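Local coordinates for immunity protein 52 domain-containing protein (Burkholderia pseudomallei K96243, PDB 4RHO) that is of unknown function but belongs to the Imm52 family and so may act as an immunity protein that protects its bacterium from a toxin, at residues G187-L192 with G218-S223. Sequence-based numbering, arbitrary orientation.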
loop_
_atom_site.group_PDB
_atom_site.type_symbol
_atom_site.label_atom_id
_atom_site.label_comp_id
_atom_site.label_asym_id
_atom_site.label_seq_id
_atom_site.Cartn_x
_atom_site.Cartn_y
_atom_site.Cartn_z
ATOM N N GLY A 187 -2.568 12.926 -3.127
ATOM C CA GLY A 187 -3.294 12.109 -4.097
ATOM C C GLY A 187 -4.756 11.973 -3.745
ATOM O O GLY A 187 -5.407 12.968 -3.403
ATOM N N TRP A 188 -5.266 10.729 -3.717
ATOM C CA TRP A 188 -6.629 10.480 -3.242
ATOM C C TRP A 188 -6.682 10.617 -1.720
ATOM O O TRP A 188 -7.510 11.367 -1.192
ATOM C CB TRP A 188 -7.116 9.074 -3.673
ATOM C CG TRP A 188 -8.615 8.882 -3.567
ATOM C CD1 TRP A 188 -9.510 9.711 -2.949
ATOM C CD2 TRP A 188 -9.383 7.811 -4.132
ATOM N NE1 TRP A 188 -10.788 9.227 -3.105
ATOM C CE2 TRP A 188 -10.739 8.060 -3.825
ATOM C CE3 TRP A 188 -9.063 6.682 -4.907
ATOM C CZ2 TRP A 188 -11.770 7.202 -4.234
ATOM C CZ3 TRP A 188 -10.082 5.824 -5.295
ATOM C CH2 TRP A 188 -11.415 6.085 -4.957
HETATM N N MSE A 189 -5.756 9.921 -1.014
HETATM C CA MSE A 189 -5.688 9.907 0.460
HETATM C C MSE A 189 -4.269 9.972 0.953
HETATM O O MSE A 189 -3.397 9.314 0.386
HETATM C CB MSE A 189 -6.327 8.648 1.008
HETATM C CG MSE A 189 -7.760 8.613 0.867
HETATM SE SE MSE A 189 -8.435 6.999 1.565
HETATM C CE MSE A 189 -10.260 7.341 1.251
ATOM N N LEU A 190 -4.073 10.567 2.132
ATOM C CA LEU A 190 -2.773 10.569 2.790
ATOM C C LEU A 190 -2.932 10.357 4.286
ATOM O O LEU A 190 -3.590 11.159 4.955
ATOM C CB LEU A 190 -2.026 11.889 2.516
ATOM C CG LEU A 190 -0.690 12.063 3.253
ATOM C CD1 LEU A 190 0.363 11.120 2.705
ATOM C CD2 LEU A 190 -0.209 13.490 3.169
ATOM N N TYR A 191 -2.317 9.287 4.826
ATOM C CA TYR A 191 -2.319 9.043 6.263
ATOM C C TYR A 191 -1.048 9.579 6.901
ATOM O O TYR A 191 0.053 9.322 6.408
ATOM C CB TYR A 191 -2.474 7.537 6.576
ATOM C CG TYR A 191 -2.206 7.198 8.033
ATOM C CD1 TYR A 191 -3.186 7.387 9.007
ATOM C CD2 TYR A 191 -0.951 6.751 8.448
ATOM C CE1 TYR A 191 -2.933 7.116 10.354
ATOM C CE2 TYR A 191 -0.687 6.470 9.793
ATOM C CZ TYR A 191 -1.680 6.657 10.743
ATOM O OH TYR A 191 -1.424 6.386 12.068
ATOM N N LEU A 192 -1.195 10.301 8.009
ATOM C CA LEU A 192 -0.068 10.765 8.808
ATOM C C LEU A 192 -0.324 10.462 10.281
ATOM O O LEU A 192 -1.452 10.589 10.745
ATOM C CB LEU A 192 0.171 12.280 8.596
ATOM C CG LEU A 192 0.652 12.692 7.197
ATOM C CD1 LEU A 192 0.612 14.181 7.032
ATOM C CD2 LEU A 192 2.063 12.161 6.918
ATOM N N GLY A 218 -3.636 8.629 14.203
ATOM C CA GLY A 218 -3.389 9.484 13.051
ATOM C C GLY A 218 -4.643 9.939 12.348
ATOM O O GLY A 218 -5.744 9.834 12.893
ATOM N N THR A 219 -4.485 10.496 11.157
ATOM C CA THR A 219 -5.614 10.998 10.384
ATOM C C THR A 219 -5.423 10.674 8.918
ATOM O O THR A 219 -4.326 10.858 8.386
ATOM C CB THR A 219 -5.773 12.543 10.595
ATOM O OG1 THR A 219 -5.713 12.844 11.987
ATOM C CG2 THR A 219 -7.076 13.087 10.002
ATOM N N ILE A 220 -6.488 10.208 8.246
ATOM C CA ILE A 220 -6.474 10.054 6.792
ATOM C C ILE A 220 -7.034 11.323 6.157
ATOM O O ILE A 220 -8.150 11.743 6.491
ATOM C CB ILE A 220 -7.269 8.792 6.338
ATOM C CG1 ILE A 220 -6.691 7.514 6.967
ATOM C CG2 ILE A 220 -7.303 8.691 4.794
ATOM C CD1 ILE A 220 -7.576 6.279 6.791
ATOM N N ILE A 221 -6.244 11.972 5.310
ATOM C CA ILE A 221 -6.665 13.184 4.632
ATOM C C ILE A 221 -7.195 12.830 3.243
ATOM O O ILE A 221 -6.485 12.199 2.459
ATOM C CB ILE A 221 -5.497 14.202 4.560
ATOM C CG1 ILE A 221 -4.788 14.334 5.936
ATOM C CG2 ILE A 221 -5.994 15.565 4.049
ATOM C CD1 ILE A 221 -3.392 14.902 5.858
ATOM N N VAL A 222 -8.470 13.170 2.962
ATOM C CA VAL A 222 -9.095 12.810 1.687
ATOM C C VAL A 222 -9.328 14.076 0.830
ATOM O O VAL A 222 -9.884 15.068 1.318
ATOM C CB VAL A 222 -10.416 12.019 1.901
ATOM C CG1 VAL A 222 -10.969 11.512 0.574
ATOM C CG2 VAL A 222 -10.206 10.859 2.874
ATOM N N SER A 223 -8.886 14.039 -0.436
ATOM C CA SER A 223 -9.019 15.176 -1.346
ATOM C C SER A 223 -10.334 15.120 -2.118
ATOM O O SER A 223 -10.896 16.159 -2.440
ATOM C CB SER A 223 -7.845 15.213 -2.325
ATOM O OG SER A 223 -7.813 14.041 -3.124
#
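With CG of Tyr191 anti to the backbone N (chi1 168°), the phenol ring reaches across to Gly218, where CE1 lies 3.6 Å from Gly218 CA. Glycine suits this place because a beta carbon there would run into the ring. Ser223 turns OG between its own N and carbonyl carbon (chi1 61°) and gives a 2.6 Å hydrogen bond to Gly187 O, in the carbonyl plane; Gly187 itself has a positive phi, readily adopted by glycine. Between these ends the backbones pair antiparallel. Leu190 and Ile221 form a hydrogen-bonded pair, with Ile221 N 2.8 Å from Leu190 O, and Leu192 and Thr219 form another. Met189, a selenomethionine, runs extended beside Val222, its CE 3.9 Å from Val222 CG2, while its SE meets Ile220 CG2 at 3.8 Å; the flexible, unbranched chain lies against both methyls, which approach it from the same flank. On the other face, Ile221 CD1 touches Leu192 CD1 (4.2 Å). Trp188 and Met189 both oppose Ala169 in a classic beta bulge. The two strands lie within an antiparallel sheet between strands 166-171 and 206-212, with helix 148-162 packing over Met189, Tyr191 and Ile220 and helix 234-249 over Leu190 and Ile221.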